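Local coordinates for protein galactan 1,3-beta-galactosidase (Phanerochaete chrysosporium, PDB 7BYS) that probably cleaves beta-1,3-linked galactan as a family 43 exo-galactanase, and carries a calcium-containing carbohydrate-binding module, at residues 345-359 with 392-406. Numbering follows the deposited sequence.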
loop_
_atom_site.group_PDB
_atom_site.type_symbol
_atom_site.label_atom_id
_atom_site.label_comp_id
_atom_site.label_asym_id
_atom_site.label_seq_id
_atom_site.Cartn_x
_atom_site.Cartn_y
_atom_site.Cartn_z
ATOM N N ASN A 345 6.733 14.028 -29.924
ATOM C CA ASN A 345 5.457 14.739 -29.996
ATOM C C ASN A 345 4.600 14.492 -28.757
ATOM O O ASN A 345 3.384 14.299 -28.844
ATOM C CB ASN A 345 4.707 14.433 -31.290
ATOM C CG ASN A 345 5.469 14.902 -32.506
ATOM O OD1 ASN A 345 5.897 16.053 -32.570
ATOM N ND2 ASN A 345 5.687 14.003 -33.453
ATOM N N VAL A 346 5.250 14.470 -27.599
ATOM C CA VAL A 346 4.541 14.460 -26.327
ATOM C C VAL A 346 4.081 15.890 -26.053
ATOM O O VAL A 346 4.888 16.755 -25.706
ATOM C CB VAL A 346 5.432 13.927 -25.202
ATOM C CG1 VAL A 346 4.672 13.917 -23.876
ATOM C CG2 VAL A 346 5.918 12.528 -25.549
ATOM N N GLN A 347 2.782 16.132 -26.219
ATOM C CA GLN A 347 2.227 17.470 -26.073
ATOM C C GLN A 347 2.177 17.872 -24.604
ATOM O O GLN A 347 1.891 17.050 -23.727
ATOM C CB GLN A 347 0.813 17.495 -26.663
ATOM C CG GLN A 347 0.110 18.856 -26.650
ATOM C CD GLN A 347 -0.453 19.243 -25.283
ATOM O OE1 GLN A 347 -0.834 18.383 -24.482
ATOM N NE2 GLN A 347 -0.505 20.545 -25.014
ATOM N N SER A 348 2.433 19.152 -24.337
ATOM C CA SER A 348 2.286 19.664 -22.986
ATOM C C SER A 348 1.923 21.140 -23.011
ATOM O O SER A 348 2.163 21.845 -23.992
ATOM C CB SER A 348 3.558 19.465 -22.159
ATOM O OG SER A 348 3.309 19.780 -20.800
ATOM N N ASN A 349 1.329 21.588 -21.907
ATOM C CA ASN A 349 1.166 23.001 -21.599
ATOM C C ASN A 349 2.366 23.565 -20.856
ATOM O O ASN A 349 2.384 24.762 -20.552
ATOM C CB ASN A 349 -0.101 23.221 -20.754
ATOM C CG ASN A 349 -0.257 22.189 -19.638
ATOM O OD1 ASN A 349 0.692 21.495 -19.276
ATOM N ND2 ASN A 349 -1.464 22.089 -19.088
ATOM N N GLY A 350 3.361 22.733 -20.562
ATOM C CA GLY A 350 4.511 23.126 -19.773
ATOM C C GLY A 350 4.357 22.718 -18.321
ATOM O O GLY A 350 3.340 22.164 -17.891
ATOM N N GLY A 351 5.403 22.999 -17.557
ATOM C CA GLY A 351 5.408 22.674 -16.151
ATOM C C GLY A 351 5.703 21.209 -15.891
ATOM O O GLY A 351 6.142 20.455 -16.761
ATOM N N SER A 352 5.438 20.808 -14.654
ATOM C CA SER A 352 5.754 19.461 -14.203
ATOM C C SER A 352 4.550 18.544 -14.376
ATOM O O SER A 352 3.410 18.925 -14.095
ATOM C CB SER A 352 6.193 19.493 -12.740
ATOM O OG SER A 352 6.240 18.188 -12.203
ATOM N N HIS A 353 4.812 17.330 -14.849
ATOM C CA HIS A 353 3.752 16.376 -15.130
ATOM C C HIS A 353 4.146 14.990 -14.650
ATOM O O HIS A 353 5.271 14.541 -14.877
ATOM C CB HIS A 353 3.448 16.340 -16.628
ATOM C CG HIS A 353 2.802 17.595 -17.118
ATOM N ND1 HIS A 353 1.442 17.708 -17.302
ATOM C CD2 HIS A 353 3.329 18.806 -17.422
ATOM C CE1 HIS A 353 1.157 18.932 -17.715
ATOM N NE2 HIS A 353 2.285 19.618 -17.793
ATOM N N TRP A 354 3.207 14.321 -13.983
ATOM C CA TRP A 354 3.384 12.910 -13.678
ATOM C C TRP A 354 3.223 12.090 -14.946
ATOM O O TRP A 354 2.280 12.291 -15.714
ATOM C CB TRP A 354 2.342 12.470 -12.657
ATOM C CG TRP A 354 2.706 12.868 -11.282
ATOM C CD1 TRP A 354 2.076 13.800 -10.506
ATOM C CD2 TRP A 354 3.802 12.371 -10.504
ATOM N NE1 TRP A 354 2.703 13.904 -9.296
ATOM C CE2 TRP A 354 3.760 13.032 -9.263
ATOM C CE3 TRP A 354 4.788 11.404 -10.723
ATOM C CZ2 TRP A 354 4.681 12.775 -8.252
ATOM C CZ3 TRP A 354 5.708 11.154 -9.717
ATOM C CH2 TRP A 354 5.644 11.832 -8.499
ATOM N N VAL A 355 4.143 11.154 -15.156
ATOM C CA VAL A 355 4.099 10.245 -16.290
ATOM C C VAL A 355 4.154 8.820 -15.754
ATOM O O VAL A 355 5.058 8.475 -14.987
ATOM C CB VAL A 355 5.259 10.521 -17.268
ATOM C CG1 VAL A 355 5.177 9.599 -18.468
ATOM C CG2 VAL A 355 5.252 11.999 -17.713
ATOM N N ALA A 356 3.187 8.007 -16.144
ATOM C CA ALA A 356 3.162 6.606 -15.752
ATOM C C ALA A 356 3.839 5.768 -16.828
ATOM O O ALA A 356 3.475 5.841 -18.005
ATOM C CB ALA A 356 1.724 6.129 -15.552
ATOM N N LEU A 357 4.811 4.967 -16.419
ATOM C CA LEU A 357 5.529 4.072 -17.320
ATOM C C LEU A 357 4.951 2.669 -17.156
ATOM O O LEU A 357 5.051 2.079 -16.074
ATOM C CB LEU A 357 7.027 4.077 -17.014
ATOM C CG LEU A 357 7.720 5.425 -16.805
ATOM C CD1 LEU A 357 9.212 5.214 -16.540
ATOM C CD2 LEU A 357 7.494 6.343 -17.985
ATOM N N TYR A 358 4.326 2.157 -18.217
ATOM C CA TYR A 358 3.757 0.811 -18.221
ATOM C C TYR A 358 4.785 -0.144 -18.813
ATOM O O TYR A 358 5.226 0.033 -19.954
ATOM C CB TYR A 358 2.461 0.777 -19.026
ATOM C CG TYR A 358 1.294 1.388 -18.298
ATOM C CD1 TYR A 358 1.214 2.765 -18.083
ATOM C CD2 TYR A 358 0.266 0.585 -17.824
ATOM C CE1 TYR A 358 0.140 3.316 -17.382
ATOM C CE2 TYR A 358 -0.806 1.127 -17.138
ATOM C CZ TYR A 358 -0.852 2.484 -16.919
ATOM O OH TYR A 358 -1.933 2.994 -16.232
ATOM N N PHE A 359 5.177 -1.152 -18.043
ATOM C CA PHE A 359 6.275 -2.022 -18.435
ATOM C C PHE A 359 5.980 -3.440 -17.959
ATOM O O PHE A 359 5.141 -3.662 -17.080
ATOM C CB PHE A 359 7.591 -1.540 -17.798
ATOM C CG PHE A 359 7.589 -1.672 -16.304
ATOM C CD1 PHE A 359 8.018 -2.844 -15.702
ATOM C CD2 PHE A 359 7.070 -0.655 -15.509
ATOM C CE1 PHE A 359 7.971 -2.988 -14.332
ATOM C CE2 PHE A 359 7.023 -0.790 -14.135
ATOM C CZ PHE A 359 7.470 -1.961 -13.546
ATOM N N VAL A 392 1.893 -6.479 -17.207
ATOM C CA VAL A 392 2.274 -5.068 -17.211
ATOM C C VAL A 392 1.766 -4.414 -15.930
ATOM O O VAL A 392 0.609 -4.620 -15.531
ATOM C CB VAL A 392 1.728 -4.361 -18.464
ATOM C CG1 VAL A 392 1.893 -2.831 -18.357
ATOM C CG2 VAL A 392 2.436 -4.914 -19.696
ATOM N N ILE A 393 2.641 -3.661 -15.264
ATOM C CA ILE A 393 2.250 -2.724 -14.222
ATOM C C ILE A 393 2.849 -1.368 -14.566
ATOM O O ILE A 393 3.596 -1.238 -15.530
ATOM C CB ILE A 393 2.653 -3.189 -12.808
ATOM C CG1 ILE A 393 4.176 -3.292 -12.685
ATOM C CG2 ILE A 393 1.950 -4.515 -12.434
ATOM C CD1 ILE A 393 4.685 -3.526 -11.258
ATOM N N SER A 394 2.529 -0.350 -13.772
ATOM C CA SER A 394 3.052 0.983 -14.041
ATOM C C SER A 394 3.736 1.568 -12.817
ATOM O O SER A 394 3.351 1.289 -11.678
ATOM C CB SER A 394 1.959 1.932 -14.553
ATOM O OG SER A 394 1.038 2.229 -13.509
ATOM N N VAL A 395 4.744 2.400 -13.073
ATOM C CA VAL A 395 5.383 3.197 -12.029
ATOM C C VAL A 395 5.464 4.646 -12.489
ATOM O O VAL A 395 5.597 4.903 -13.695
ATOM C CB VAL A 395 6.779 2.670 -11.654
ATOM C CG1 VAL A 395 6.692 1.304 -10.989
ATOM C CG2 VAL A 395 7.702 2.637 -12.875
ATOM N N PRO A 396 5.428 5.606 -11.575
ATOM C CA PRO A 396 5.355 7.016 -11.975
ATOM C C PRO A 396 6.689 7.731 -11.897
ATOM O O PRO A 396 7.562 7.395 -11.079
ATOM C CB PRO A 396 4.400 7.602 -10.935
ATOM C CG PRO A 396 4.758 6.840 -9.685
ATOM C CD PRO A 396 5.062 5.423 -10.155
ATOM N N VAL A 397 6.835 8.744 -12.746
ATOM C CA VAL A 397 7.968 9.663 -12.700
ATOM C C VAL A 397 7.462 11.062 -13.026
ATOM O O VAL A 397 6.618 11.237 -13.911
ATOM C CB VAL A 397 9.128 9.205 -13.618
ATOM C CG1 VAL A 397 8.709 9.195 -15.085
ATOM C CG2 VAL A 397 10.360 10.084 -13.406
ATOM N N LYS A 398 7.947 12.055 -12.278
ATOM C CA LYS A 398 7.538 13.443 -12.462
ATOM C C LYS A 398 8.533 14.128 -13.394
ATOM O O LYS A 398 9.720 14.228 -13.071
ATOM C CB LYS A 398 7.485 14.165 -11.118
ATOM C CG LYS A 398 6.584 15.399 -11.138
ATOM C CD LYS A 398 6.259 15.876 -9.722
ATOM C CE LYS A 398 7.533 16.165 -8.949
ATOM N NZ LYS A 398 7.531 15.508 -7.608
ATOM N N LEU A 399 8.050 14.584 -14.548
ATOM C CA LEU A 399 8.914 15.140 -15.583
ATOM C C LEU A 399 8.559 16.594 -15.861
ATOM O O LEU A 399 7.381 16.953 -15.939
ATOM C CB LEU A 399 8.789 14.338 -16.884
ATOM C CG LEU A 399 9.169 12.856 -16.792
ATOM C CD1 LEU A 399 9.010 12.170 -18.129
ATOM C CD2 LEU A 399 10.588 12.687 -16.268
ATOM N N ASN A 400 9.590 17.420 -16.051
ATOM C CA ASN A 400 9.413 18.811 -16.458
ATOM C C ASN A 400 9.368 18.876 -17.979
ATOM O O ASN A 400 10.359 18.563 -18.647
ATOM C CB ASN A 400 10.556 19.672 -15.929
ATOM C CG ASN A 400 10.406 19.997 -14.455
ATOM O OD1 ASN A 400 9.291 20.156 -13.954
ATOM N ND2 ASN A 400 11.526 20.080 -13.749
ATOM N N LEU A 401 8.226 19.283 -18.521
ATOM C CA LEU A 401 7.999 19.363 -19.954
ATOM C C LEU A 401 7.867 20.821 -20.377
ATOM O O LEU A 401 7.648 21.715 -19.554
ATOM C CB LEU A 401 6.732 18.599 -20.351
ATOM C CG LEU A 401 6.628 17.137 -19.904
ATOM C CD1 LEU A 401 5.277 16.558 -20.269
ATOM C CD2 LEU A 401 7.751 16.347 -20.561
ATOM N N ASN A 402 8.011 21.053 -21.676
ATOM C CA ASN A 402 7.851 22.383 -22.245
ATOM C C ASN A 402 6.496 22.495 -22.928
ATOM O O ASN A 402 5.896 21.500 -23.336
ATOM C CB ASN A 402 8.955 22.680 -23.265
ATOM C CG ASN A 402 10.330 22.694 -22.645
ATOM O OD1 ASN A 402 10.500 23.087 -21.491
ATOM N ND2 ASN A 402 11.327 22.264 -23.411
ATOM N N SER A 403 6.013 23.731 -23.053
ATOM C CA SER A 403 4.815 23.953 -23.847
ATOM C C SER A 403 5.081 23.562 -25.295
ATOM O O SER A 403 6.134 23.878 -25.859
ATOM C CB SER A 403 4.387 25.418 -23.768
ATOM O OG SER A 403 3.054 25.569 -24.227
ATOM N N GLY A 404 4.130 22.855 -25.891
ATOM C CA GLY A 404 4.322 22.345 -27.231
ATOM C C GLY A 404 4.732 20.887 -27.233
ATOM O O GLY A 404 4.250 20.097 -26.415
ATOM N N GLU A 405 5.626 20.522 -28.143
ATOM C CA GLU A 405 6.021 19.132 -28.307
ATOM C C GLU A 405 7.283 18.837 -27.512
ATOM O O GLU A 405 8.161 19.687 -27.357
ATOM C CB GLU A 405 6.240 18.803 -29.784
ATOM C CG GLU A 405 5.079 19.207 -30.689
ATOM C CD GLU A 405 3.876 18.275 -30.589
ATOM O OE1 GLU A 405 3.767 17.515 -29.602
ATOM O OE2 GLU A 405 3.031 18.300 -31.509
ATOM N N ASN A 406 7.353 17.613 -26.998
ATOM C CA ASN A 406 8.472 17.164 -26.193
ATOM C C ASN A 406 8.866 15.773 -26.649
ATOM O O ASN A 406 8.070 15.049 -27.247
ATOM C CB ASN A 406 8.082 17.069 -24.716
ATOM C CG ASN A 406 7.768 18.417 -24.111
ATOM O OD1 ASN A 406 8.640 19.062 -23.540
ATOM N ND2 ASN A 406 6.514 18.843 -24.226
HETATM O O HOH W 1 9.005 18.326 -11.630
#
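Strands 352-359 and 392-402 pair antiparallel at one border of a four-stranded sheet in the carbohydrate-binding module, and past the corners at Gly350-Gly351 and Ser403-Gly404 the same two chains meet again in the opposing sheet of this beta-sandwich. Backbone bonds alternate in the regular antiparallel way from Phe359-Ile393 to His353-Leu399, where Leu399 N gives an almost straight bond to His353 O (2.8 Å, 175°). At the two corners Gly350 and Gly404 take backbone angles at which a CB would strike the preceding carbonyl oxygen, so a residue without a side chain fits there.

The two faces differ in chemistry. Val355, Leu357, Phe359, Ile393, Val395, Val397, Leu399 and Leu401 share the inward face, and all but Val355 and Ile393 reach strands 367-373 and 379-383. Branched and aromatic groups suit this face: Val355 CG2 meets Leu399 CD1 at 3.8 Å, and with CG held between backbone N and carbonyl carbon (chi1 66°), the Phe359 ring lies alongside Ile393, CZ 3.7 Å from CG1. On the other face small or flexible side chains pack against the faces of aromatic rings. Ser394 CB sits over the centre of the Tyr358 ring, 3.5 Å from its centroid, while Ser394 OG and Tyr358 OH both bond Asp288. Lys398 lays its aliphatic chain over one face of Trp354, CB 3.8 Å from the centroid of the six-membered ring.

Beyond the corner Asn406 ties the sheets together. Its ND2 donates to Val346 O (3.0 Å, 164°) in the amide plane and also to Asn402 O, while OD1 accepts from Asn402 N and Asn374. Ser348 OG accepts from Gly350 N in an ST turn. The chemistry thus implies a largely apolar inner face that gives way, at the bend, to a buried amide whose oxygen and nitrogen both have hydrogen-bond partners.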